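Local coordinates for Low molecular weight phosphotyrosine phosphatase family protein (Streptococcus pyogenes, PDB 5GOT) that probably removes phosphate from phosphotyrosine in proteins by hydrolysis, as a low molecular weight protein tyrosine phosphatase, at residues N11-P16 with D115-N120. Residues are numbered along the deposited sequence; the frame is centred on the assembly and turned at random.
Sequences NICRSP and DPWYTN
Arg-14 lays its guanidinium flat against the carboxylate of Asp-115. The two planes are only 2° apart, and Asp-115 CG sits over one face, toward the rim, 3.7 Å from Arg-14 NH2. A bend at chi3 (-57°) helps to place the guanidinium there. The salt bridge is long, 3.8 Å from Arg-14 NH2 to Asp-115 OD2. That oxygen lies well out of the guanidinium plane and no N-H points at it, so the bridge adds only charge to the stack. Arg-14 NH1 has stronger partners outside the two segments: it donates to Val-113 O and is salt-bridged to Asp-86.

Apolar contacts lie beside this stack. Arg-14 CG packs 3.6 Å from Pro-116 CD. Cys-13 CB faces the same proline ring, 4.2 Å from Pro-116 CG. Cys-13 SG comes to the edge of the Trp-117 indole, near its plane, 4.4 Å from CE3. Phe-122 and Thr-125 of helix 122-140 also touch Pro-116.

Hydrogen bonds within each segment hold its own turn. Asp-115 is an N-cap: its OD1 accepts from Trp-117 N at 3.1 Å, from above the carboxylate plane. Asn-11 ND2 donates to Ser-15 OG at 3.0 Å. Outside the segments, Asn-11 OD1 accepts from Lys-66 NZ and Lys-69 N.

The run Cys-8 to Ser-15 fits the CX5RS P-loop of this family, whose first cysteine is the probable nucleophile. Arg-14 is its arginine, which binds the substrate phosphate in relatives. Asp-115 begins the Asp-Pro-Trp/Tyr loop, whose aspartate is the general acid in relatives. The contact therefore holds the P-loop arginine beside the probable general acid at the active site.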
ATOM      1  N   ASN A  11       2.034   9.098   1.253  1.00 21.63           N
ATOM      2  CA  ASN A  11       0.726   8.455   1.453  1.00 21.93           C
ATOM      3  C   ASN A  11      -0.392   9.245   0.758  1.00 21.44           C
ATOM      4  O   ASN A  11      -1.501   9.382   1.278  1.00 21.25           O
ATOM      5  CB  ASN A  11       0.426   8.280   2.959  1.00 24.02           C
ATOM      6  CG  ASN A  11      -0.817   7.428   3.253  1.00 24.08           C
ATOM      7  OD1 ASN A  11      -1.575   7.730   4.194  1.00 24.16           O
ATOM      8  ND2 ASN A  11      -1.014   6.342   2.491  1.00 21.31           N
ATOM      9  N   ILE A  12      -0.098   9.779  -0.427  1.00 23.53           N
ATOM     10  CA  ILE A  12      -1.146  10.352  -1.268  1.00 24.12           C
ATOM     11  C   ILE A  12      -1.137   9.809  -2.686  1.00 22.80           C
ATOM     12  O   ILE A  12      -2.165   9.922  -3.372  1.00 21.89           O
ATOM     13  CB  ILE A  12      -1.085  11.903  -1.288  1.00 24.45           C
ATOM     14  CG1 ILE A  12       0.192  12.432  -1.956  1.00 24.32           C
ATOM     15  CG2 ILE A  12      -1.254  12.504   0.117  1.00 21.60           C
ATOM     16  CD1 ILE A  12       0.162  13.973  -2.125  1.00 27.15           C
ATOM     17  N   CYS A  13      -0.055   9.152  -3.145  1.00 23.45           N
ATOM     18  CA  CYS A  13       0.025   8.627  -4.508  1.00 22.37           C
ATOM     19  C   CYS A  13       0.035   7.111  -4.499  1.00 21.12           C
ATOM     20  O   CYS A  13      -1.028   6.482  -4.669  1.00 19.06           O
ATOM     21  CB  CYS A  13       1.265   9.191  -5.218  1.00 20.08           C
ATOM     22  SG  CYS A  13       1.164  10.978  -5.647  1.00 25.90           S
ATOM     23  N   ARG A  14       1.194   6.459  -4.339  1.00 19.21           N
ATOM     24  CA  ARG A  14       1.294   5.021  -4.590  1.00 23.16           C
ATOM     25  C   ARG A  14       0.639   4.202  -3.483  1.00 19.86           C
ATOM     26  O   ARG A  14      -0.127   3.267  -3.764  1.00 19.32           O
ATOM     27  CB  ARG A  14       2.763   4.612  -4.747  1.00 19.32           C
ATOM     28  CG  ARG A  14       3.365   4.899  -6.107  1.00 20.87           C
ATOM     29  CD  ARG A  14       4.866   4.626  -6.121  1.00 22.53           C
ATOM     30  NE  ARG A  14       5.536   5.419  -5.098  1.00 23.91           N
ATOM     31  CZ  ARG A  14       6.850   5.434  -4.904  1.00 23.50           C
ATOM     32  NH1 ARG A  14       7.639   4.693  -5.661  1.00 22.88           N
ATOM     33  NH2 ARG A  14       7.367   6.196  -3.945  1.00 26.44           N
ATOM     34  N   SER A  15       0.932   4.518  -2.214  1.00 17.44           N
ATOM     35  CA  SER A  15       0.447   3.614  -1.177  1.00 20.55           C
ATOM     36  C   SER A  15      -1.077   3.638  -1.039  1.00 21.70           C
ATOM     37  O   SER A  15      -1.666   2.568  -0.827  1.00 21.68           O
ATOM     38  CB  SER A  15       1.110   3.896   0.183  1.00 23.71           C
ATOM     39  OG  SER A  15       0.982   5.246   0.589  1.00 21.34           O
ATOM     40  N   PRO A  16      -1.771   4.792  -1.155  1.00 21.80           N
ATOM     41  CA  PRO A  16      -3.245   4.714  -1.167  1.00 19.93           C
ATOM     42  C   PRO A  16      -3.770   3.935  -2.353  1.00 19.84           C
ATOM     43  O   PRO A  16      -4.786   3.229  -2.243  1.00 21.73           O
ATOM     44  CB  PRO A  16      -3.699   6.184  -1.221  1.00 22.84           C
ATOM     45  CG  PRO A  16      -2.527   6.984  -0.883  1.00 25.51           C
ATOM     46  CD  PRO A  16      -1.309   6.187  -1.281  1.00 20.09           C
ATOM     47  N   ASP A 115       7.712   6.097  -9.329  1.00 24.13           N
ATOM     48  CA  ASP A 115       7.106   7.132  -8.513  1.00 22.84           C
ATOM     49  C   ASP A 115       6.397   8.129  -9.423  1.00 22.62           C
ATOM     50  O   ASP A 115       7.058   8.903 -10.132  1.00 25.00           O
ATOM     51  CB  ASP A 115       8.185   7.810  -7.665  1.00 22.66           C
ATOM     52  CG  ASP A 115       7.612   8.772  -6.648  1.00 24.63           C
ATOM     53  OD1 ASP A 115       6.382   8.992  -6.640  1.00 22.49           O
ATOM     54  OD2 ASP A 115       8.405   9.322  -5.859  1.00 27.56           O
ATOM     55  N   PRO A 116       5.061   8.147  -9.443  1.00 22.35           N
ATOM     56  CA  PRO A 116       4.364   9.072 -10.346  1.00 21.97           C
ATOM     57  C   PRO A 116       4.406  10.510  -9.871  1.00 23.65           C
ATOM     58  O   PRO A 116       3.946  11.396 -10.602  1.00 22.50           O
ATOM     59  CB  PRO A 116       2.929   8.540 -10.344  1.00 22.54           C
ATOM     60  CG  PRO A 116       2.761   8.043  -8.933  1.00 21.28           C
ATOM     61  CD  PRO A 116       4.117   7.433  -8.561  1.00 22.52           C
ATOM     62  N   TRP A 117       4.924  10.765  -8.667  1.00 22.70           N
ATOM     63  CA  TRP A 117       5.299  12.129  -8.322  1.00 28.42           C
ATOM     64  C   TRP A 117       6.326  12.673  -9.304  1.00 30.55           C
ATOM     65  O   TRP A 117       6.394  13.890  -9.522  1.00 27.92           O
ATOM     66  CB  TRP A 117       5.837  12.201  -6.888  1.00 28.56           C
ATOM     67  CG  TRP A 117       6.136  13.623  -6.433  1.00 27.12           C
ATOM     68  CD1 TRP A 117       7.345  14.266  -6.467  1.00 27.75           C
ATOM     69  CD2 TRP A 117       5.202  14.559  -5.895  1.00 28.87           C
ATOM     70  NE1 TRP A 117       7.217  15.540  -5.984  1.00 28.61           N
ATOM     71  CE2 TRP A 117       5.912  15.747  -5.620  1.00 33.09           C
ATOM     72  CE3 TRP A 117       3.829  14.507  -5.610  1.00 30.62           C
ATOM     73  CZ2 TRP A 117       5.296  16.875  -5.069  1.00 32.03           C
ATOM     74  CZ3 TRP A 117       3.223  15.624  -5.063  1.00 31.14           C
ATOM     75  CH2 TRP A 117       3.955  16.795  -4.805  1.00 33.04           C
ATOM     76  N   TYR A 118       7.127  11.796  -9.908  1.00 24.48           N
ATOM     77  CA  TYR A 118       8.096  12.206 -10.916  1.00 27.18           C
ATOM     78  C   TYR A 118       7.677  11.839 -12.333  1.00 27.18           C
ATOM     79  O   TYR A 118       7.834  12.653 -13.242  1.00 30.89           O
ATOM     80  CB  TYR A 118       9.477  11.607 -10.605  1.00 27.89           C
ATOM     81  CG  TYR A 118      10.027  12.135  -9.300  1.00 32.58           C
ATOM     82  CD1 TYR A 118      10.530  13.435  -9.206  1.00 34.40           C
ATOM     83  CD2 TYR A 118       9.999  11.362  -8.151  1.00 31.32           C
ATOM     84  CE1 TYR A 118      11.007  13.939  -7.993  1.00 34.21           C
ATOM     85  CE2 TYR A 118      10.479  11.848  -6.941  1.00 34.92           C
ATOM     86  CZ  TYR A 118      10.982  13.135  -6.865  1.00 37.50           C
ATOM     87  OH  TYR A 118      11.444  13.613  -5.652  1.00 34.33           O
ATOM     88  N   THR A 119       7.138  10.634 -12.554  1.00 22.52           N
ATOM     89  CA  THR A 119       6.773  10.235 -13.912  1.00 22.57           C
ATOM     90  C   THR A 119       5.450  10.836 -14.350  1.00 23.82           C
ATOM     91  O   THR A 119       5.209  10.965 -15.558  1.00 21.88           O
ATOM     92  CB  THR A 119       6.652   8.715 -14.030  1.00 21.59           C
ATOM     93  OG1 THR A 119       5.469   8.296 -13.340  1.00 19.59           O
ATOM     94  CG2 THR A 119       7.882   8.012 -13.446  1.00 21.82           C
ATOM     95  N   ASN A 120       4.574  11.152 -13.392  1.00 22.36           N
ATOM     96  CA  ASN A 120       3.197  11.566 -13.652  1.00 22.76           C
ATOM     97  C   ASN A 120       2.441  10.552 -14.511  1.00 22.44           C
ATOM     98  O   ASN A 120       1.441  10.890 -15.152  1.00 24.22           O
ATOM     99  CB  ASN A 120       3.136  12.957 -14.296  1.00 24.80           C
ATOM    100  CG  ASN A 120       1.758  13.547 -14.235  1.00 24.15           C
ATOM    101  OD1 ASN A 120       1.111  13.491 -13.201  1.00 20.89           O
ATOM    102  ND2 ASN A 120       1.276  14.068 -15.355  1.00 23.66           N
TER